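Local coordinates for protein cyclase (Uncultured organism, PDB 5IBZ) that is of unproven function but probably has arylformamidase-like activity, and binds acetylphosphate in the crystal, at residues Lys51-Ile59 / Glu281-Ala289; Phe221-Ile229 / Asn249-His257. All coordinates share one frame; numbering follows the deposited sequence.

How the contacts relate
Along the chain the order is 51-59, 221-229, 249-257 and 281-289, so both segments of contact 2 fall between the two of contact 1. Their centres lie about 19 Å apart, yet the contacts touch: Ile-282 N is 2.8 Å from Asn-249 O, a probable hydrogen bond. This follows from the mixed sheet, in which strands 244-247 and 278-281 are parallel neighbours and run into segments 249-257 and 281-289. Contact 1 joins strand 52-54, at one edge of the sheet within this chain, to the start of helix 286-295, while contact 2 ties strand 228-229 to the loop before helix 266-275. Both reach the acetylphosphate pocket, contact 1 through Glu-281 and contact 2 through Ile-250.

Contact 1: residues Lys51-Ile59 / Glu281-Ala289; sequences KTFSLAIPI and EIWWLEELA. With UVW (acetylphosphate), chain F.
Leu-55 carries its CG beside the backbone N (chi1 -46°) and runs straight on at chi2, which spreads its two methyls between Trp-283 and Leu-288. CD1 comes to 3.9 Å from Trp-283 CE3, and CD2 reaches Leu-288 CB at the same 3.9 Å. Leu-288 holds CG opposite its own N (chi1 175°), and its CD1 lies 3.9 Å from CD2 of Phe-53, one of whose ring faces is overlain by the CA of Leu-288. Farther along, the Ile-57 methyl CD1 packs on Ile-282 CG2 at 3.6 Å, and Ile-57 CG2 meets Trp-284, the two side chains crossing at about a right angle. One backbone bond supports this apolar seam: Trp-284 N donates to Leu-55 O over 2.8 Å, nearly straight at 165° but from well above the carbonyl plane. The Trp-284 indole is held in its orientation in part by the NE1 bond to Glu-287 OE2, which lies in the ring plane. At the other end of 281-289, Glu-281 OE2 stands 2.6 Å from O2P of acetylphosphate and OE1 2.8 Å from O3P; His-268, His-119 and Arg-69 also bond the ligand. An alanine here would probably leave those two phosphate oxygens without the acid group beside them. The chemistry thus changes from one residue to the next, from a polar group facing phosphate at Glu-281 to an apolar seam that begins at Ile-282.

Contact 2: residues Phe221-Ile229 / Asn249-His257; sequences FFLNPMTGI and NIALERVPH
The His-257 ring has Leu-223 O over the centre of one face, 3.5 Å above the plane, and Asn-224 OD1 at its edge, 3.0 Å from NE2. The Asn-224 amide, whose ND2 bonds Ser-220 O, stands nearly upright to that ring, the planes 79° apart. Pro-225 CB sits over one face of the Arg-254 guanidinium, 3.9 Å from NH1, while NE of the same group bonds to Gly-175 O. Deeper in, Ile-250 CG1 meets the edge of the Phe-221 ring, 4.0 Å from CE2, and Phe-221 in turn sets CD2 over the centre of a Phe-222 face. Between these groups the backbones pair. Met-226 (a selenomethionine) and Val-255 form an antiparallel hydrogen-bonded pair, N to O in both directions, with Met-226 CE lying 3.7 Å from Val-255 CB. Ile-229 N donates to Leu-252 O, and Arg-254 N to Ile-229 O. Gly-228 lies close against the partner backbone, its CA 3.2 Å from Leu-252 O, and a CB would point into that chain. The amide of Asn-249, placed by CG between N and carbonyl carbon (chi1 59°), uses both of its polar ends: ND2 donates in the Thr-227 carbonyl plane, on a lone pair of O at 2.9 Å, and also to Leu-252 O, while OD1 accepts from Leu-252 N. That last bond makes an Asx motif, which shapes the loop at the acetylphosphate pocket; there Ile-250 touches the ligand, and Glu-253 OE2 bonds ND1 of ligand-binding His-268 from the second shell.

Contact 1: residues Lys51-Ile59 / Glu281-Ala289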
loop_
_atom_site.group_PDB
_atom_site.type_symbol
_atom_site.label_atom_id
_atom_site.label_comp_id
_atom_site.label_asym_id
_atom_site.label_seq_id
_atom_site.Cartn_x
_atom_site.Cartn_y
_atom_site.Cartn_z
ATOM N N LYS B 51 24.830 12.327 24.904
ATOM C CA LYS B 51 24.794 11.019 24.254
ATOM C C LYS B 51 23.366 10.745 23.815
ATOM O O LYS B 51 22.414 11.098 24.526
ATOM C CB LYS B 51 25.285 9.907 25.177
ATOM C CG LYS B 51 26.759 10.009 25.556
ATOM C CD LYS B 51 27.275 8.760 26.274
ATOM C CE LYS B 51 26.673 8.644 27.661
ATOM N NZ LYS B 51 27.323 7.534 28.417
ATOM N N THR B 52 23.230 10.166 22.624
ATOM C CA THR B 52 21.924 9.816 22.068
ATOM C C THR B 52 21.917 8.384 21.565
ATOM O O THR B 52 22.918 7.901 21.027
ATOM C CB THR B 52 21.514 10.756 20.904
ATOM O OG1 THR B 52 22.525 10.743 19.872
ATOM C CG2 THR B 52 21.279 12.180 21.409
ATOM N N PHE B 53 20.770 7.728 21.724
ATOM C CA PHE B 53 20.560 6.363 21.254
ATOM C C PHE B 53 19.187 6.226 20.618
ATOM O O PHE B 53 18.190 6.571 21.225
ATOM C CB PHE B 53 20.688 5.366 22.411
ATOM C CG PHE B 53 22.011 5.438 23.096
ATOM C CD1 PHE B 53 23.056 4.697 22.630
ATOM C CD2 PHE B 53 22.214 6.289 24.162
ATOM C CE1 PHE B 53 24.293 4.768 23.236
ATOM C CE2 PHE B 53 23.467 6.351 24.767
ATOM C CZ PHE B 53 24.480 5.602 24.293
ATOM N N SER B 54 19.138 5.747 19.377
ATOM C CA SER B 54 17.875 5.362 18.762
ATOM C C SER B 54 17.454 3.997 19.263
ATOM O O SER B 54 18.239 3.053 19.178
ATOM C CB SER B 54 17.996 5.317 17.252
ATOM O OG SER B 54 16.905 4.619 16.692
ATOM N N LEU B 55 16.215 3.888 19.731
ATOM C CA LEU B 55 15.706 2.629 20.252
ATOM C C LEU B 55 14.761 1.969 19.254
ATOM O O LEU B 55 13.889 1.191 19.637
ATOM C CB LEU B 55 14.993 2.853 21.602
ATOM C CG LEU B 55 15.771 3.743 22.583
ATOM C CD1 LEU B 55 14.994 3.848 23.893
ATOM C CD2 LEU B 55 17.155 3.202 22.865
ATOM N N ALA B 56 14.943 2.277 17.980
ATOM C CA ALA B 56 14.143 1.667 16.923
ATOM C C ALA B 56 14.868 0.549 16.189
ATOM O O ALA B 56 16.087 0.588 16.011
ATOM C CB ALA B 56 13.713 2.727 15.922
ATOM N N ILE B 57 14.095 -0.418 15.727
ATOM C CA ILE B 57 14.581 -1.338 14.695
ATOM C C ILE B 57 14.397 -0.678 13.329
ATOM O O ILE B 57 13.587 0.241 13.163
ATOM C CB ILE B 57 13.867 -2.699 14.721
ATOM C CG1 ILE B 57 12.358 -2.583 14.489
ATOM C CG2 ILE B 57 14.156 -3.411 16.018
ATOM C CD1 ILE B 57 11.733 -3.894 13.985
ATOM N N PRO B 58 15.143 -1.155 12.333
ATOM C CA PRO B 58 14.927 -0.584 11.001
ATOM C C PRO B 58 13.553 -0.917 10.457
ATOM O O PRO B 58 13.091 -2.071 10.602
ATOM C CB PRO B 58 16.032 -1.221 10.149
ATOM C CG PRO B 58 16.485 -2.415 10.907
ATOM C CD PRO B 58 16.250 -2.112 12.370
ATOM N N ILE B 59 12.917 0.080 9.846
ATOM C CA ILE B 59 11.675 -0.132 9.107
ATOM C C ILE B 59 12.034 -0.666 7.730
ATOM O O ILE B 59 12.502 0.079 6.860
ATOM C CB ILE B 59 10.855 1.138 8.979
ATOM C CG1 ILE B 59 10.478 1.659 10.380
ATOM C CG2 ILE B 59 9.605 0.889 8.128
ATOM C CD1 ILE B 59 9.654 2.901 10.408
ATOM N N GLU B 281 6.251 -1.702 21.855
ATOM C CA GLU B 281 6.736 -3.014 21.445
ATOM C C GLU B 281 7.774 -2.905 20.354
ATOM O O GLU B 281 7.770 -1.950 19.568
ATOM C CB GLU B 281 5.580 -3.899 20.959
ATOM C CG GLU B 281 4.611 -4.241 22.086
ATOM C CD GLU B 281 3.291 -4.823 21.626
ATOM O OE1 GLU B 281 2.923 -4.676 20.446
ATOM O OE2 GLU B 281 2.639 -5.454 22.480
ATOM N N ILE B 282 8.622 -3.918 20.288
ATOM C CA ILE B 282 9.698 -4.052 19.290
ATOM C C ILE B 282 10.679 -2.868 19.330
ATOM O O ILE B 282 11.228 -2.415 18.319
ATOM C CB ILE B 282 9.159 -4.233 17.829
ATOM C CG1 ILE B 282 7.806 -4.974 17.817
ATOM C CG2 ILE B 282 10.211 -4.998 17.039
ATOM C CD1 ILE B 282 7.299 -5.345 16.425
ATOM N N TRP B 283 10.962 -2.394 20.531
ATOM C CA TRP B 283 12.037 -1.427 20.704
ATOM C C TRP B 283 13.384 -2.156 20.675
ATOM O O TRP B 283 13.445 -3.376 20.868
ATOM C CB TRP B 283 11.856 -0.644 22.022
ATOM C CG TRP B 283 10.654 0.280 22.060
ATOM C CD1 TRP B 283 9.447 0.090 21.456
ATOM C CD2 TRP B 283 10.558 1.530 22.755
ATOM N NE1 TRP B 283 8.598 1.144 21.731
ATOM C CE2 TRP B 283 9.261 2.042 22.525
ATOM C CE3 TRP B 283 11.449 2.275 23.536
ATOM C CZ2 TRP B 283 8.832 3.245 23.069
ATOM C CZ3 TRP B 283 11.017 3.473 24.076
ATOM C CH2 TRP B 283 9.730 3.946 23.838
ATOM N N TRP B 284 14.460 -1.415 20.404
ATOM C CA TRP B 284 15.809 -1.962 20.301
ATOM C C TRP B 284 16.656 -1.357 21.396
ATOM O O TRP B 284 16.917 -0.150 21.392
ATOM C CB TRP B 284 16.437 -1.662 18.935
ATOM C CG TRP B 284 17.805 -2.269 18.815
ATOM C CD1 TRP B 284 19.003 -1.653 19.047
ATOM C CD2 TRP B 284 18.108 -3.624 18.463
ATOM N NE1 TRP B 284 20.036 -2.546 18.865
ATOM C CE2 TRP B 284 19.512 -3.761 18.504
ATOM C CE3 TRP B 284 17.327 -4.743 18.124
ATOM C CZ2 TRP B 284 20.150 -4.967 18.194
ATOM C CZ3 TRP B 284 17.964 -5.933 17.821
ATOM C CH2 TRP B 284 19.361 -6.035 17.867
ATOM N N LEU B 285 17.077 -2.191 22.348
ATOM C CA LEU B 285 17.667 -1.686 23.578
ATOM C C LEU B 285 19.108 -2.110 23.820
ATOM O O LEU B 285 19.685 -1.767 24.849
ATOM C CB LEU B 285 16.795 -2.140 24.757
ATOM C CG LEU B 285 15.340 -1.654 24.679
ATOM C CD1 LEU B 285 14.534 -2.157 25.862
ATOM C CD2 LEU B 285 15.259 -0.140 24.584
ATOM N N GLU B 286 19.685 -2.871 22.892
ATOM C CA GLU B 286 21.006 -3.452 23.120
ATOM C C GLU B 286 22.091 -2.404 23.357
ATOM O O GLU B 286 22.930 -2.558 24.259
ATOM C CB GLU B 286 21.415 -4.341 21.939
ATOM C CG GLU B 286 22.663 -5.181 22.290
ATOM C CD GLU B 286 23.080 -6.175 21.219
ATOM O OE1 GLU B 286 22.221 -6.660 20.469
ATOM O OE2 GLU B 286 24.287 -6.488 21.146
ATOM N N GLU B 287 22.131 -1.355 22.545
ATOM C CA GLU B 287 23.211 -0.363 22.688
ATOM C C GLU B 287 22.986 0.570 23.867
ATOM O O GLU B 287 23.942 0.953 24.556
ATOM C CB GLU B 287 23.382 0.447 21.402
ATOM C CG GLU B 287 24.256 -0.278 20.379
ATOM C CD GLU B 287 23.709 -1.643 19.988
ATOM O OE1 GLU B 287 24.314 -2.669 20.394
ATOM O OE2 GLU B 287 22.682 -1.694 19.272
ATOM N N LEU B 288 21.737 0.960 24.096
ATOM C CA LEU B 288 21.406 1.746 25.273
ATOM C C LEU B 288 21.808 0.998 26.533
ATOM O O LEU B 288 22.396 1.582 27.452
ATOM C CB LEU B 288 19.912 2.076 25.324
ATOM C CG LEU B 288 19.441 2.805 26.593
ATOM C CD1 LEU B 288 20.047 4.210 26.710
ATOM C CD2 LEU B 288 17.937 2.870 26.652
ATOM N N ALA B 289 21.498 -0.293 26.592
ATOM C CA ALA B 289 21.773 -1.058 27.798
ATOM C C ALA B 289 23.284 -1.190 28.038
ATOM O O ALA B 289 23.744 -1.113 29.184
ATOM C CB ALA B 289 21.119 -2.419 27.731
HETATM C C1 UVW F . -0.463 -9.320 19.449
HETATM O O1 UVW F . -0.759 -8.968 18.358
HETATM C C1M UVW F . -0.606 -10.788 19.844
HETATM O O2 UVW F . 0.025 -8.414 20.394
HETATM P P UVW F . 0.086 -6.790 20.144
HETATM O O1P UVW F . -1.217 -6.276 19.579
HETATM O O2P UVW F . 0.362 -6.177 21.498
HETATM O O3P UVW F . 1.197 -6.416 19.196
#

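Contact 2: residues Phe221-Ile229 / Asn249-His257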
loop_
_atom_site.group_PDB
_atom_site.type_symbol
_atom_site.label_atom_id
_atom_site.label_comp_id
_atom_site.label_asym_id
_atom_site.label_seq_id
_atom_site.Cartn_x
_atom_site.Cartn_y
_atom_site.Cartn_z
ATOM N N PHE B 221 9.760 -18.852 15.518
ATOM C CA PHE B 221 9.875 -17.768 16.487
ATOM C C PHE B 221 8.503 -17.384 17.032
ATOM O O PHE B 221 8.333 -17.130 18.232
ATOM C CB PHE B 221 10.550 -16.569 15.809
ATOM C CG PHE B 221 10.802 -15.356 16.701
ATOM C CD1 PHE B 221 12.023 -15.181 17.345
ATOM C CD2 PHE B 221 9.869 -14.346 16.793
ATOM C CE1 PHE B 221 12.268 -14.031 18.125
ATOM C CE2 PHE B 221 10.105 -13.214 17.562
ATOM C CZ PHE B 221 11.304 -13.055 18.223
ATOM N N PHE B 222 7.516 -17.342 16.149
ATOM C CA PHE B 222 6.193 -16.879 16.565
ATOM C C PHE B 222 5.263 -17.990 17.029
ATOM O O PHE B 222 4.185 -17.712 17.548
ATOM C CB PHE B 222 5.561 -16.086 15.435
ATOM C CG PHE B 222 6.138 -14.707 15.312
ATOM C CD1 PHE B 222 5.857 -13.757 16.275
ATOM C CD2 PHE B 222 6.993 -14.379 14.285
ATOM C CE1 PHE B 222 6.398 -12.492 16.204
ATOM C CE2 PHE B 222 7.540 -13.090 14.206
ATOM C CZ PHE B 222 7.232 -12.160 15.166
ATOM N N LEU B 223 5.694 -19.236 16.882
ATOM C CA LEU B 223 4.901 -20.387 17.298
ATOM C C LEU B 223 5.197 -20.826 18.725
ATOM O O LEU B 223 4.465 -21.626 19.293
ATOM C CB LEU B 223 5.148 -21.571 16.361
ATOM C CG LEU B 223 4.733 -21.353 14.902
ATOM C CD1 LEU B 223 5.181 -22.507 14.032
ATOM C CD2 LEU B 223 3.237 -21.164 14.798
ATOM N N ASN B 224 6.286 -20.343 19.295
ATOM C CA ASN B 224 6.670 -20.840 20.590
ATOM C C ASN B 224 6.582 -19.728 21.640
ATOM O O ASN B 224 6.347 -18.579 21.311
ATOM C CB ASN B 224 8.050 -21.487 20.479
ATOM C CG ASN B 224 7.990 -22.829 19.735
ATOM O OD1 ASN B 224 7.685 -23.866 20.334
ATOM N ND2 ASN B 224 8.247 -22.809 18.427
ATOM N N PRO B 225 6.658 -20.102 22.921
ATOM C CA PRO B 225 6.484 -19.085 23.963
ATOM C C PRO B 225 7.502 -17.962 23.869
ATOM O O PRO B 225 8.615 -18.195 23.412
ATOM C CB PRO B 225 6.690 -19.858 25.267
ATOM C CG PRO B 225 6.476 -21.257 24.923
ATOM C CD PRO B 225 6.909 -21.426 23.493
HETATM N N MSE B 226 7.106 -16.776 24.309
HETATM C CA MSE B 226 7.971 -15.599 24.247
HETATM C C MSE B 226 8.027 -14.895 25.597
HETATM O O MSE B 226 6.992 -14.636 26.210
HETATM C CB MSE B 226 7.479 -14.643 23.160
HETATM C CG MSE B 226 7.661 -15.204 21.768
HETATM SE SE MSE B 226 6.991 -13.984 20.398
HETATM C CE MSE B 226 5.130 -14.218 20.789
ATOM N N THR B 227 9.241 -14.592 26.058
ATOM C CA THR B 227 9.436 -13.919 27.340
ATOM C C THR B 227 8.744 -12.553 27.391
ATOM O O THR B 227 8.679 -11.833 26.399
ATOM C CB THR B 227 10.943 -13.739 27.651
ATOM O OG1 THR B 227 11.108 -13.147 28.948
ATOM C CG2 THR B 227 11.626 -12.865 26.628
ATOM N N GLY B 228 8.206 -12.199 28.550
ATOM C CA GLY B 228 7.646 -10.865 28.736
ATOM C C GLY B 228 7.103 -10.715 30.145
ATOM O O GLY B 228 7.271 -11.620 30.977
ATOM N N ILE B 229 6.466 -9.583 30.422
ATOM C CA ILE B 229 5.955 -9.340 31.765
ATOM C C ILE B 229 4.695 -10.148 32.062
ATOM O O ILE B 229 3.902 -10.477 31.180
ATOM C CB ILE B 229 5.697 -7.829 32.029
ATOM C CG1 ILE B 229 4.663 -7.232 31.068
ATOM C CG2 ILE B 229 7.032 -7.095 31.988
ATOM C CD1 ILE B 229 4.236 -5.796 31.426
ATOM N N ASN B 249 10.529 -6.884 23.104
ATOM C CA ASN B 249 9.894 -8.107 22.608
ATOM C C ASN B 249 8.751 -7.685 21.682
ATOM O O ASN B 249 8.672 -6.506 21.279
ATOM C CB ASN B 249 9.438 -9.016 23.753
ATOM C CG ASN B 249 8.449 -8.355 24.678
ATOM O OD1 ASN B 249 7.907 -7.296 24.364
ATOM N ND2 ASN B 249 8.187 -8.996 25.827
ATOM N N ILE B 250 7.875 -8.610 21.302
ATOM C CA ILE B 250 6.861 -8.308 20.301
ATOM C C ILE B 250 5.503 -8.023 20.945
ATOM O O ILE B 250 4.721 -7.224 20.429
ATOM C CB ILE B 250 6.690 -9.463 19.274
ATOM C CG1 ILE B 250 8.046 -10.025 18.841
ATOM C CG2 ILE B 250 5.902 -8.975 18.089
ATOM C CD1 ILE B 250 9.030 -9.022 18.258
ATOM N N ALA B 251 5.232 -8.650 22.088
ATOM C CA ALA B 251 3.913 -8.562 22.715
ATOM C C ALA B 251 3.873 -7.922 24.107
ATOM O O ALA B 251 2.815 -7.912 24.731
ATOM C CB ALA B 251 3.324 -9.947 22.806
ATOM N N LEU B 252 5.022 -7.456 24.594
ATOM C CA LEU B 252 5.221 -6.932 25.963
ATOM C C LEU B 252 4.993 -7.968 27.055
ATOM O O LEU B 252 5.924 -8.311 27.787
ATOM C CB LEU B 252 4.331 -5.710 26.247
ATOM C CG LEU B 252 4.548 -5.163 27.674
ATOM C CD1 LEU B 252 6.006 -4.840 27.956
ATOM C CD2 LEU B 252 3.675 -3.934 27.915
ATOM N N GLU B 253 3.776 -8.483 27.170
ATOM C CA GLU B 253 3.554 -9.530 28.153
ATOM C C GLU B 253 4.038 -10.874 27.635
ATOM O O GLU B 253 4.209 -11.075 26.425
ATOM C CB GLU B 253 2.084 -9.600 28.562
ATOM C CG GLU B 253 1.141 -10.199 27.583
ATOM C CD GLU B 253 -0.316 -10.159 28.118
ATOM O OE1 GLU B 253 -0.664 -10.893 29.073
ATOM O OE2 GLU B 253 -1.075 -9.344 27.581
ATOM N N ARG B 254 4.285 -11.778 28.570
ATOM C CA ARG B 254 4.680 -13.140 28.247
ATOM C C ARG B 254 3.577 -13.805 27.424
ATOM O O ARG B 254 2.391 -13.695 27.749
ATOM C CB ARG B 254 4.963 -13.924 29.525
ATOM C CG ARG B 254 5.626 -15.275 29.308
ATOM C CD ARG B 254 4.662 -16.432 29.391
ATOM N NE ARG B 254 5.380 -17.698 29.255
ATOM C CZ ARG B 254 4.784 -18.872 29.074
ATOM N NH1 ARG B 254 5.505 -19.981 28.967
ATOM N NH2 ARG B 254 3.466 -18.937 29.010
ATOM N N VAL B 255 3.978 -14.476 26.352
ATOM C CA VAL B 255 3.047 -15.149 25.446
ATOM C C VAL B 255 3.278 -16.652 25.511
ATOM O O VAL B 255 4.417 -17.102 25.382
ATOM C CB VAL B 255 3.239 -14.688 23.988
ATOM C CG1 VAL B 255 2.324 -15.473 23.051
ATOM C CG2 VAL B 255 3.002 -13.194 23.868
ATOM N N PRO B 256 2.202 -17.430 25.700
ATOM C CA PRO B 256 2.327 -18.884 25.835
ATOM C C PRO B 256 2.484 -19.591 24.514
ATOM O O PRO B 256 2.375 -18.953 23.468
ATOM C CB PRO B 256 0.999 -19.282 26.479
ATOM C CG PRO B 256 0.052 -18.298 25.933
ATOM C CD PRO B 256 0.807 -17.000 25.911
ATOM N N HIS B 257 2.730 -20.900 24.575
ATOM C CA HIS B 257 2.727 -21.759 23.393
ATOM C C HIS B 257 1.295 -22.086 22.983
ATOM O O HIS B 257 0.689 -21.371 22.187
ATOM C CB HIS B 257 3.496 -23.061 23.655
ATOM C CG HIS B 257 3.889 -23.792 22.407
ATOM N ND1 HIS B 257 2.968 -24.269 21.500
ATOM C CD2 HIS B 257 5.106 -24.134 21.921
ATOM C CE1 HIS B 257 3.599 -24.869 20.507
ATOM N NE2 HIS B 257 4.898 -24.798 20.737
HETATM O O HOH W 1 6.345 -11.746 24.800
#